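Side-chain contacts in proline iminopeptidase-related protein (Thermus thermophilus, PDB 2YYS), which is of unknown function but has an alpha/beta hydrolase fold and may act as a peptidase: residues P251-G254 / D260-E263; V223-R228 / P234-V239; D48-F53 / E267-A272; P132-R137 / D168-P173. One frame throughout, in Å; residues are numbered along the deposited sequence.

Contact 2 is the most thoroughly buried: strand 221-226 packs its valines on helix 236-243, purely by methyl groups. Contact 3 is also buried and apolar, but works with aromatic rings, tying helix 262-274 to the loop ahead of strand 54-58. Contact 1 uses the start of that same helix and lies partly buried beyond strand 247-250; it is the one contact of the four held by a hydrogen bond across its segments. Contact 4, also partly buried and the smallest, joins two helices outside the sheet. Contacts 1, 2 and 4 meet around Arg228 and Pro173, whereas contacts 3 and 4 lie about 27 Å apart, centre to centre.

Contact 1 of 4, residues P251-G254 / D260-E263; sequences PEAG and DAPE
Ala253 and Asp260 bring the two backbones together, their CA atoms 5.1 Å apart. Residues 251-254 are loop running out of strand 247-250, turning at Glu252 in a left-handed conformation. Asp260 closes helix 257-260, and Ala261 stands as N-cap before helix 262-274, so the second segment is the corner between two helices. The side chain of Asp260 does the gripping. Its CB lies 3.7 Å from Ala253 CA; with CG anti to the carbonyl carbon (chi1 -69°), OD2 accepts a hydrogen bond from the backbone N of Gly254 at 2.9 Å. That bond is bent, 148° at the hydrogen, and reaches OD2 on its anti side, 31° out of the carboxylate plane. Beside it, Ala253 CB meets Ala261 CB at 4.1 Å, methyl against methyl. Glu252 turns its carboxylate away from the helical corner to a salt bridge with Arg228, while Asp260 also packs on Pro173. Replacing Asp260 with an alanine would probably leave the Gly254 N-H without this acceptor and the loop freer to shift. One carboxylate thus ties this part of the loop, in the region where alpha/beta hydrolases commonly carry their catalytic histidine, to the helical corner, and two small methyls fill in behind.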
loop_
_atom_site.group_PDB
_atom_site.type_symbol
_atom_site.label_atom_id
_atom_site.label_comp_id
_atom_site.label_asym_id
_atom_site.label_seq_id
_atom_site.Cartn_x
_atom_site.Cartn_y
_atom_site.Cartn_z
ATOM N N PRO A 251 -16.037 -3.135 -10.167
ATOM C CA PRO A 251 -17.045 -4.117 -9.743
ATOM C C PRO A 251 -16.412 -5.470 -9.467
ATOM O O PRO A 251 -15.434 -5.843 -10.132
ATOM C CB PRO A 251 -17.994 -4.237 -10.954
ATOM C CG PRO A 251 -17.692 -3.090 -11.854
ATOM C CD PRO A 251 -16.328 -2.559 -11.496
ATOM N N GLU A 252 -16.948 -6.172 -8.478
ATOM C CA GLU A 252 -16.583 -7.562 -8.200
ATOM C C GLU A 252 -15.112 -7.764 -7.858
ATOM O O GLU A 252 -14.576 -8.850 -8.066
ATOM C CB GLU A 252 -16.960 -8.461 -9.395
ATOM C CG GLU A 252 -18.432 -8.387 -9.806
ATOM C CD GLU A 252 -19.387 -8.718 -8.666
ATOM O OE1 GLU A 252 -19.019 -9.523 -7.782
ATOM O OE2 GLU A 252 -20.515 -8.176 -8.652
ATOM N N ALA A 253 -14.449 -6.727 -7.348
ATOM C CA ALA A 253 -13.025 -6.829 -7.048
ATOM C C ALA A 253 -12.807 -6.553 -5.576
ATOM O O ALA A 253 -13.511 -5.746 -4.959
ATOM C CB ALA A 253 -12.238 -5.879 -7.895
ATOM N N GLY A 254 -11.843 -7.265 -5.018
ATOM C CA GLY A 254 -11.474 -7.127 -3.626
ATOM C C GLY A 254 -10.178 -6.346 -3.506
ATOM O O GLY A 254 -9.880 -5.489 -4.337
ATOM N N ASP A 260 -8.698 -10.165 -9.140
ATOM C CA ASP A 260 -10.133 -10.381 -9.256
ATOM C C ASP A 260 -10.685 -9.850 -10.575
ATOM O O ASP A 260 -11.619 -10.416 -11.115
ATOM C CB ASP A 260 -10.878 -9.696 -8.105
ATOM C CG ASP A 260 -10.636 -10.350 -6.770
ATOM O OD1 ASP A 260 -10.624 -11.602 -6.694
ATOM O OD2 ASP A 260 -10.462 -9.683 -5.720
ATOM N N ALA A 261 -10.109 -8.767 -11.096
ATOM C CA ALA A 261 -10.669 -8.077 -12.249
ATOM C C ALA A 261 -9.572 -7.529 -13.167
ATOM O O ALA A 261 -9.421 -6.314 -13.313
ATOM C CB ALA A 261 -11.592 -6.967 -11.783
ATOM N N PRO A 262 -8.835 -8.432 -13.815
ATOM C CA PRO A 262 -7.626 -8.054 -14.559
ATOM C C PRO A 262 -7.880 -7.033 -15.647
ATOM O O PRO A 262 -7.094 -6.103 -15.789
ATOM C CB PRO A 262 -7.125 -9.370 -15.184
ATOM C CG PRO A 262 -7.960 -10.470 -14.630
ATOM C CD PRO A 262 -9.127 -9.873 -13.896
ATOM N N GLU A 263 -8.956 -7.229 -16.398
ATOM C CA GLU A 263 -9.333 -6.362 -17.508
ATOM C C GLU A 263 -9.762 -4.954 -17.065
ATOM O O GLU A 263 -9.281 -3.952 -17.586
ATOM C CB GLU A 263 -10.432 -7.042 -18.358
ATOM C CG GLU A 263 -11.817 -7.226 -17.690
ATOM C CD GLU A 263 -11.840 -8.113 -16.418
ATOM O OE1 GLU A 263 -11.456 -9.317 -16.493
ATOM O OE2 GLU A 263 -12.270 -7.608 -15.343
#

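Contact 2 of 4, residues V223-R228 / P234-V239; sequences VLVGER and PYAEEV
Val223 faces Ala236 and Val239, and its side chain can be followed outward from the strand. CB projects toward the helix and splits into two methyls that divide the work. CG1, held anti to the backbone N (chi1 176°), comes to 4.3 Å from the CB of Ala236. CG2 takes the other branch and meets Val239 CG1, also at 4.3 Å, one helical turn further on. Ile247 of the neighbouring strand touches Val223 as well. Two residues along, Val225 points the same way and closes on the same alanine: its CG1 is 4.1 Å from Ala236 CB and its CG2 4.2 Å, so both of its methyls straddle that single carbon. Its chi1 of 66° sets CG1 in the crowded position between the backbone N and the carbonyl carbon, with CG2 anti to the N. Strand 221-226, helix 236-243 and strand 247-250 form a beta-alpha-beta unit of the alpha/beta hydrolase sheet, and the alternation of the strand shows in Leu224, which points away from this helix and packs against helix 262-274. Ala236 is small enough for the helix to come close, with 7.3 Å between its CA and that of Val225.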
loop_
_atom_site.group_PDB
_atom_site.type_symbol
_atom_site.label_atom_id
_atom_site.label_comp_id
_atom_site.label_asym_id
_atom_site.label_seq_id
_atom_site.Cartn_x
_atom_site.Cartn_y
_atom_site.Cartn_z
ATOM N N VAL A 223 -7.239 7.336 -7.103
ATOM C CA VAL A 223 -7.634 6.269 -6.214
ATOM C C VAL A 223 -8.301 5.176 -7.046
ATOM O O VAL A 223 -9.233 5.442 -7.798
ATOM C CB VAL A 223 -8.604 6.757 -5.122
ATOM C CG1 VAL A 223 -9.066 5.596 -4.267
ATOM C CG2 VAL A 223 -7.946 7.840 -4.253
ATOM N N LEU A 224 -7.787 3.961 -6.908
ATOM C CA LEU A 224 -8.350 2.761 -7.522
ATOM C C LEU A 224 -8.654 1.787 -6.413
ATOM O O LEU A 224 -7.791 1.508 -5.582
ATOM C CB LEU A 224 -7.341 2.088 -8.455
ATOM C CG LEU A 224 -7.252 2.492 -9.917
ATOM C CD1 LEU A 224 -6.903 3.940 -10.059
ATOM C CD2 LEU A 224 -6.205 1.627 -10.620
ATOM N N VAL A 225 -9.861 1.245 -6.407
ATOM C CA VAL A 225 -10.283 0.368 -5.329
ATOM C C VAL A 225 -11.332 -0.632 -5.808
ATOM O O VAL A 225 -12.082 -0.368 -6.739
ATOM C CB VAL A 225 -10.813 1.215 -4.142
ATOM C CG1 VAL A 225 -12.093 1.952 -4.525
ATOM C CG2 VAL A 225 -11.020 0.368 -2.893
ATOM N N GLY A 226 -11.389 -1.783 -5.157
ATOM C CA GLY A 226 -12.372 -2.797 -5.503
ATOM C C GLY A 226 -13.656 -2.519 -4.757
ATOM O O GLY A 226 -13.633 -2.228 -3.572
ATOM N N GLU A 227 -14.778 -2.609 -5.447
ATOM C CA GLU A 227 -16.089 -2.441 -4.813
ATOM C C GLU A 227 -16.329 -3.381 -3.641
ATOM O O GLU A 227 -17.043 -3.037 -2.688
ATOM C CB GLU A 227 -17.154 -2.700 -5.861
ATOM C CG GLU A 227 -18.583 -2.509 -5.413
ATOM C CD GLU A 227 -19.517 -2.985 -6.508
ATOM O OE1 GLU A 227 -19.578 -4.240 -6.742
ATOM O OE2 GLU A 227 -20.108 -2.083 -7.161
ATOM N N ARG A 228 -15.747 -4.573 -3.733
ATOM C CA ARG A 228 -15.887 -5.605 -2.705
ATOM C C ARG A 228 -14.668 -5.784 -1.802
ATOM O O ARG A 228 -14.519 -6.801 -1.132
ATOM C CB ARG A 228 -16.295 -6.918 -3.377
ATOM C CG ARG A 228 -17.677 -6.782 -4.051
ATOM C CD ARG A 228 -18.255 -8.064 -4.639
ATOM N NE ARG A 228 -18.501 -9.094 -3.630
ATOM C CZ ARG A 228 -18.929 -10.333 -3.902
ATOM N NH1 ARG A 228 -19.182 -10.699 -5.159
ATOM N NH2 ARG A 228 -19.104 -11.214 -2.917
ATOM N N PRO A 234 -16.468 1.115 1.386
ATOM C CA PRO A 234 -16.541 2.433 0.735
ATOM C C PRO A 234 -15.767 3.602 1.362
ATOM O O PRO A 234 -15.948 4.712 0.869
ATOM C CB PRO A 234 -18.045 2.754 0.805
ATOM C CG PRO A 234 -18.522 2.084 2.061
ATOM C CD PRO A 234 -17.620 0.890 2.279
ATOM N N TYR A 235 -14.931 3.391 2.374
ATOM C CA TYR A 235 -14.216 4.521 2.967
ATOM C C TYR A 235 -13.319 5.255 1.966
ATOM O O TYR A 235 -13.072 6.444 2.124
ATOM C CB TYR A 235 -13.412 4.106 4.200
ATOM C CG TYR A 235 -13.178 5.284 5.102
ATOM C CD1 TYR A 235 -14.131 5.671 6.029
ATOM C CD2 TYR A 235 -12.020 6.047 4.988
ATOM C CE1 TYR A 235 -13.932 6.784 6.841
ATOM C CE2 TYR A 235 -11.811 7.145 5.776
ATOM C CZ TYR A 235 -12.762 7.515 6.707
ATOM O OH TYR A 235 -12.533 8.624 7.482
ATOM N N ALA A 236 -12.857 4.555 0.932
ATOM C CA ALA A 236 -12.014 5.149 -0.093
ATOM C C ALA A 236 -12.707 6.312 -0.811
ATOM O O ALA A 236 -12.033 7.161 -1.371
ATOM C CB ALA A 236 -11.555 4.084 -1.107
ATOM N N GLU A 237 -14.040 6.350 -0.796
ATOM C CA GLU A 237 -14.785 7.504 -1.307
ATOM C C GLU A 237 -14.442 8.780 -0.531
ATOM O O GLU A 237 -14.315 9.841 -1.131
ATOM C CB GLU A 237 -16.307 7.299 -1.214
ATOM C CG GLU A 237 -16.860 6.129 -2.014
ATOM C CD GLU A 237 -17.110 6.456 -3.472
ATOM O OE1 GLU A 237 -16.674 7.542 -3.927
ATOM O OE2 GLU A 237 -17.738 5.614 -4.164
ATOM N N GLU A 238 -14.354 8.673 0.798
ATOM C CA GLU A 238 -13.926 9.785 1.659
ATOM C C GLU A 238 -12.519 10.253 1.293
ATOM O O GLU A 238 -12.267 11.454 1.200
ATOM C CB GLU A 238 -13.962 9.408 3.160
ATOM C CG GLU A 238 -15.348 9.293 3.793
ATOM C CD GLU A 238 -16.122 10.600 3.785
ATOM O OE1 GLU A 238 -15.506 11.686 3.697
ATOM O OE2 GLU A 238 -17.362 10.549 3.854
ATOM N N VAL A 239 -11.614 9.303 1.081
ATOM C CA VAL A 239 -10.236 9.618 0.712
ATOM C C VAL A 239 -10.210 10.426 -0.565
ATOM O O VAL A 239 -9.559 11.467 -0.644
ATOM C CB VAL A 239 -9.379 8.342 0.524
ATOM C CG1 VAL A 239 -8.011 8.670 -0.023
ATOM C CG2 VAL A 239 -9.236 7.610 1.845
#

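Contact 3 of 4, residues D48-F53 / E267-A272; sequences DYLEGF and EAFKEA
The Phe269 ring is met at its edge by Tyr49 and obliquely by Leu50. Tyr49 CB sits close to the plane of the phenyl ring, 3.7 Å from Phe269 CD2, and the same ring carbon approaches Tyr49 CD2 at 3.8 Å, obliquely to the phenol ring, so the two aromatics do not stack. Leu50 arrives at roughly a right angle to the phenylalanine side chain, its CD2 methyl 3.9 Å from Phe269 CE2 and 4.2 Å from CZ. Phe269 reaches across because its CG is anti to the backbone N (chi1 -166°). Its ring also meets that of Phe265, planes at about 20°, and touches Leu224 and Ile123 of the central sheet. From Leu50 to Phe53 the chain makes a type II beta turn, closed by Phe53 N to Leu50 O at 3.1 Å, with Gly52 in left-handed backbone angles, and runs into strand 54-58. Cutting Phe269 back to an alanine would probably open a gap beside Tyr49 CB and the Leu50 CD2 methyl, taking away their partner in this contact. This is the last long helix of an alpha/beta hydrolase lying on the sheet, with a helix-to-strand loop from the early part of the chain packed against its flank.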
loop_
_atom_site.group_PDB
_atom_site.type_symbol
_atom_site.label_atom_id
_atom_site.label_comp_id
_atom_site.label_asym_id
_atom_site.label_seq_id
_atom_site.Cartn_x
_atom_site.Cartn_y
_atom_site.Cartn_z
ATOM N N ASP A 48 3.514 -5.542 -15.555
ATOM C CA ASP A 48 3.128 -5.608 -16.976
ATOM C C ASP A 48 2.680 -4.259 -17.549
ATOM O O ASP A 48 2.739 -4.047 -18.760
ATOM C CB ASP A 48 1.984 -6.608 -17.191
ATOM C CG ASP A 48 2.402 -8.051 -16.995
ATOM O OD1 ASP A 48 3.610 -8.386 -17.092
ATOM O OD2 ASP A 48 1.558 -8.926 -16.738
ATOM N N TYR A 49 2.215 -3.362 -16.681
ATOM C CA TYR A 49 1.739 -2.045 -17.102
ATOM C C TYR A 49 2.793 -0.950 -16.977
ATOM O O TYR A 49 2.528 0.191 -17.326
ATOM C CB TYR A 49 0.492 -1.689 -16.291
ATOM C CG TYR A 49 -0.515 -2.818 -16.292
ATOM C CD1 TYR A 49 -1.112 -3.238 -17.483
ATOM C CD2 TYR A 49 -0.840 -3.496 -15.123
ATOM C CE1 TYR A 49 -2.026 -4.285 -17.502
ATOM C CE2 TYR A 49 -1.760 -4.555 -15.129
ATOM C CZ TYR A 49 -2.351 -4.938 -16.322
ATOM O OH TYR A 49 -3.259 -5.978 -16.335
ATOM N N LEU A 50 3.996 -1.302 -16.525
ATOM C CA LEU A 50 4.986 -0.312 -16.097
ATOM C C LEU A 50 6.295 -0.326 -16.901
ATOM O O LEU A 50 7.330 0.159 -16.432
ATOM C CB LEU A 50 5.283 -0.512 -14.604
ATOM C CG LEU A 50 4.119 -0.251 -13.645
ATOM C CD1 LEU A 50 4.578 -0.449 -12.207
ATOM C CD2 LEU A 50 3.504 1.140 -13.814
ATOM N N GLU A 51 6.265 -0.874 -18.107
ATOM C CA GLU A 51 7.464 -0.864 -18.940
ATOM C C GLU A 51 7.712 0.583 -19.370
ATOM O O GLU A 51 6.770 1.356 -19.554
ATOM C CB GLU A 51 7.316 -1.819 -20.128
ATOM C CG GLU A 51 7.513 -3.281 -19.709
ATOM C CD GLU A 51 7.107 -4.287 -20.783
ATOM O OE1 GLU A 51 7.076 -3.910 -21.979
ATOM O OE2 GLU A 51 6.821 -5.458 -20.426
ATOM N N GLY A 52 8.969 0.984 -19.460
ATOM C CA GLY A 52 9.254 2.396 -19.687
ATOM C C GLY A 52 9.079 3.301 -18.462
ATOM O O GLY A 52 9.160 4.531 -18.576
ATOM N N PHE A 53 8.820 2.726 -17.293
ATOM C CA PHE A 53 9.102 3.424 -16.048
ATOM C C PHE A 53 10.313 2.760 -15.419
ATOM O O PHE A 53 10.573 1.588 -15.642
ATOM C CB PHE A 53 7.932 3.352 -15.076
ATOM C CG PHE A 53 6.779 4.255 -15.418
ATOM C CD1 PHE A 53 6.753 5.574 -14.981
ATOM C CD2 PHE A 53 5.702 3.774 -16.145
ATOM C CE1 PHE A 53 5.670 6.396 -15.271
ATOM C CE2 PHE A 53 4.624 4.592 -16.447
ATOM C CZ PHE A 53 4.605 5.903 -16.010
ATOM N N GLU A 267 -7.514 -1.256 -17.578
ATOM C CA GLU A 267 -8.101 -0.024 -18.093
ATOM C C GLU A 267 -7.960 1.132 -17.081
ATOM O O GLU A 267 -7.515 2.220 -17.440
ATOM C CB GLU A 267 -9.575 -0.267 -18.459
ATOM C CG GLU A 267 -10.412 0.980 -18.720
ATOM C CD GLU A 267 -11.865 0.643 -19.069
ATOM O OE1 GLU A 267 -12.567 -0.018 -18.253
ATOM O OE2 GLU A 267 -12.306 1.041 -20.167
ATOM N N ALA A 268 -8.325 0.891 -15.825
ATOM C CA ALA A 268 -8.279 1.944 -14.811
ATOM C C ALA A 268 -6.843 2.338 -14.479
ATOM O O ALA A 268 -6.552 3.508 -14.291
ATOM C CB ALA A 268 -9.012 1.515 -13.555
ATOM N N PHE A 269 -5.945 1.364 -14.425
ATOM C CA PHE A 269 -4.563 1.634 -14.034
ATOM C C PHE A 269 -3.845 2.422 -15.127
ATOM O O PHE A 269 -3.125 3.378 -14.826
ATOM C CB PHE A 269 -3.827 0.332 -13.709
ATOM C CG PHE A 269 -2.517 0.522 -12.996
ATOM C CD1 PHE A 269 -2.430 1.302 -11.854
ATOM C CD2 PHE A 269 -1.367 -0.095 -13.465
ATOM C CE1 PHE A 269 -1.226 1.467 -11.197
ATOM C CE2 PHE A 269 -0.154 0.073 -12.809
ATOM C CZ PHE A 269 -0.089 0.848 -11.671
ATOM N N LYS A 270 -4.074 2.043 -16.388
ATOM C CA LYS A 270 -3.495 2.756 -17.524
ATOM C C LYS A 270 -3.986 4.195 -17.584
ATOM O O LYS A 270 -3.225 5.095 -17.906
ATOM C CB LYS A 270 -3.805 2.046 -18.846
ATOM C CG LYS A 270 -2.924 0.817 -19.116
ATOM C CD LYS A 270 -3.281 0.159 -20.454
ATOM C CE LYS A 270 -2.048 -0.287 -21.226
ATOM N NZ LYS A 270 -2.429 -1.079 -22.441
ATOM N N GLU A 271 -5.254 4.412 -17.273
ATOM C CA GLU A 271 -5.795 5.759 -17.196
ATOM C C GLU A 271 -5.086 6.544 -16.074
ATOM O O GLU A 271 -4.674 7.679 -16.279
ATOM C CB GLU A 271 -7.317 5.699 -16.974
ATOM C CG GLU A 271 -7.983 7.033 -16.671
ATOM C CD GLU A 271 -9.488 6.921 -16.447
ATOM O OE1 GLU A 271 -9.943 5.986 -15.740
ATOM O OE2 GLU A 271 -10.225 7.784 -16.975
ATOM N N ALA A 272 -4.935 5.926 -14.902
ATOM C CA ALA A 272 -4.265 6.563 -13.760
ATOM C C ALA A 272 -2.812 6.948 -14.088
ATOM O O ALA A 272 -2.369 8.044 -13.761
ATOM C CB ALA A 272 -4.304 5.647 -12.536
#

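Contact 4 of 4, residues P132-R137 / D168-P173; sequences PWLAAR and DRLMFP
Leu170 gives up the most surface here and is met by Leu134 and Arg137 from one side of helix 131-141. Its side chain points toward that helix and forks at the end: CD1 meets Leu134 CD1 tip to tip at 4.3 Å, while CD2 lies 4.4 Å from the backbone O of Arg137. Leu134 starts out across the line between the helices, and its chi2 of 51° helps bring the CD1 methyl round to its partner. Arg137 takes part chiefly through its backbone O, and its side chain folds back over its own helix. Its CG sits 3.7 Å above the indole plane of Trp133, over the centre of the ring, and NE makes a salt bridge to Glu140. The closest CA atoms, those of Arg137 and Leu170, are 8.4 Å apart, and Leu138 and Ala141 add further packing around Leu170. Beyond it the chain leaves the helix at Phe172, and Met171 is hydrogen-bonded through its backbone to His255. Both helices belong to the helical insertion between strands 119-125 and 221-226, the place of the lid or cap in proline iminopeptidases and related alpha/beta hydrolases.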
loop_
_atom_site.group_PDB
_atom_site.type_symbol
_atom_site.label_atom_id
_atom_site.label_comp_id
_atom_site.label_asym_id
_atom_site.label_seq_id
_atom_site.Cartn_x
_atom_site.Cartn_y
_atom_site.Cartn_z
ATOM N N PRO A 132 -9.469 2.874 12.941
ATOM C CA PRO A 132 -10.711 2.662 13.693
ATOM C C PRO A 132 -11.861 2.180 12.819
ATOM O O PRO A 132 -12.605 1.332 13.257
ATOM C CB PRO A 132 -11.008 4.042 14.296
ATOM C CG PRO A 132 -9.636 4.625 14.508
ATOM C CD PRO A 132 -8.859 4.173 13.261
ATOM N N TRP A 133 -11.996 2.715 11.613
ATOM C CA TRP A 133 -13.027 2.258 10.674
ATOM C C TRP A 133 -12.805 0.789 10.293
ATOM O O TRP A 133 -13.737 -0.009 10.301
ATOM C CB TRP A 133 -13.040 3.138 9.413
ATOM C CG TRP A 133 -14.028 2.696 8.384
ATOM C CD1 TRP A 133 -15.373 2.962 8.363
ATOM C CD2 TRP A 133 -13.762 1.882 7.231
ATOM N NE1 TRP A 133 -15.956 2.369 7.265
ATOM C CE2 TRP A 133 -14.994 1.697 6.556
ATOM C CE3 TRP A 133 -12.602 1.296 6.690
ATOM C CZ2 TRP A 133 -15.098 0.952 5.377
ATOM C CZ3 TRP A 133 -12.706 0.552 5.519
ATOM C CH2 TRP A 133 -13.949 0.389 4.873
ATOM N N LEU A 134 -11.565 0.435 9.968
ATOM C CA LEU A 134 -11.233 -0.946 9.618
ATOM C C LEU A 134 -11.523 -1.902 10.762
ATOM O O LEU A 134 -11.988 -3.024 10.539
ATOM C CB LEU A 134 -9.767 -1.055 9.192
ATOM C CG LEU A 134 -9.236 -2.420 8.738
ATOM C CD1 LEU A 134 -10.129 -3.058 7.671
ATOM C CD2 LEU A 134 -7.812 -2.297 8.215
ATOM N N ALA A 135 -11.260 -1.453 11.989
ATOM C CA ALA A 135 -11.504 -2.275 13.174
ATOM C C ALA A 135 -13.007 -2.507 13.369
ATOM O O ALA A 135 -13.436 -3.593 13.717
ATOM C CB ALA A 135 -10.891 -1.624 14.411
ATOM N N ALA A 136 -13.800 -1.473 13.147
ATOM C CA ALA A 136 -15.248 -1.600 13.139
ATOM C C ALA A 136 -15.694 -2.630 12.096
ATOM O O ALA A 136 -16.568 -3.431 12.375
ATOM C CB ALA A 136 -15.907 -0.247 12.873
ATOM N N ARG A 137 -15.068 -2.626 10.915
ATOM C CA ARG A 137 -15.426 -3.576 9.855
ATOM C C ARG A 137 -15.079 -5.020 10.201
ATOM O O ARG A 137 -15.814 -5.928 9.836
ATOM C CB ARG A 137 -14.777 -3.216 8.518
ATOM C CG ARG A 137 -15.071 -1.815 8.030
ATOM C CD ARG A 137 -16.430 -1.620 7.409
ATOM N NE ARG A 137 -17.538 -1.632 8.356
ATOM C CZ ARG A 137 -17.792 -0.691 9.262
ATOM N NH1 ARG A 137 -16.981 0.351 9.412
ATOM N NH2 ARG A 137 -18.870 -0.801 10.035
ATOM N N ASP A 168 -9.552 -12.385 5.136
ATOM C CA ASP A 168 -9.808 -13.098 3.877
ATOM C C ASP A 168 -11.215 -12.761 3.348
ATOM O O ASP A 168 -11.416 -12.561 2.148
ATOM C CB ASP A 168 -9.705 -14.626 4.058
ATOM C CG ASP A 168 -8.257 -15.164 3.995
ATOM O OD1 ASP A 168 -7.292 -14.398 3.752
ATOM O OD2 ASP A 168 -8.009 -16.384 4.185
ATOM N N ARG A 169 -12.177 -12.689 4.264
ATOM C CA ARG A 169 -13.559 -12.349 3.917
ATOM C C ARG A 169 -13.669 -10.923 3.366
ATOM O O ARG A 169 -14.334 -10.680 2.350
ATOM C CB ARG A 169 -14.456 -12.509 5.144
ATOM C CG ARG A 169 -15.852 -12.957 4.835
ATOM C CD ARG A 169 -16.666 -13.344 6.083
ATOM N NE ARG A 169 -16.052 -14.496 6.722
ATOM C CZ ARG A 169 -15.921 -14.686 8.030
ATOM N NH1 ARG A 169 -16.378 -13.816 8.927
ATOM N NH2 ARG A 169 -15.322 -15.787 8.440
ATOM N N LEU A 170 -13.014 -9.986 4.039
ATOM C CA LEU A 170 -12.986 -8.595 3.590
ATOM C C LEU A 170 -12.249 -8.450 2.256
ATOM O O LEU A 170 -12.684 -7.719 1.373
ATOM C CB LEU A 170 -12.335 -7.707 4.656
ATOM C CG LEU A 170 -13.032 -7.681 6.014
ATOM C CD1 LEU A 170 -12.336 -6.694 6.928
ATOM C CD2 LEU A 170 -14.513 -7.325 5.899
ATOM N N MET A 171 -11.151 -9.176 2.106
ATOM C CA MET A 171 -10.257 -8.993 0.954
ATOM C C MET A 171 -10.633 -9.730 -0.339
ATOM O O MET A 171 -10.328 -9.248 -1.439
ATOM C CB MET A 171 -8.840 -9.406 1.337
ATOM C CG MET A 171 -8.139 -8.436 2.282
ATOM S SD MET A 171 -6.463 -8.941 2.558
ATOM C CE MET A 171 -5.830 -7.592 3.490
ATOM N N PHE A 172 -11.273 -10.893 -0.214
ATOM C CA PHE A 172 -11.440 -11.814 -1.344
ATOM C C PHE A 172 -12.913 -12.150 -1.580
ATOM O O PHE A 172 -13.491 -12.955 -0.850
ATOM C CB PHE A 172 -10.643 -13.108 -1.108
ATOM C CG PHE A 172 -9.159 -12.892 -1.007
ATOM C CD1 PHE A 172 -8.429 -12.484 -2.111
ATOM C CD2 PHE A 172 -8.501 -13.069 0.197
ATOM C CE1 PHE A 172 -7.064 -12.276 -2.017
ATOM C CE2 PHE A 172 -7.133 -12.853 0.298
ATOM C CZ PHE A 172 -6.418 -12.461 -0.806
ATOM N N PRO A 173 -13.527 -11.525 -2.578
ATOM C CA PRO A 173 -14.926 -11.837 -2.923
ATOM C C PRO A 173 -15.139 -13.267 -3.429
ATOM O O PRO A 173 -16.236 -13.784 -3.234
ATOM C CB PRO A 173 -15.259 -10.833 -4.029
ATOM C CG PRO A 173 -13.917 -10.401 -4.585
ATOM C CD PRO A 173 -12.969 -10.460 -3.433
#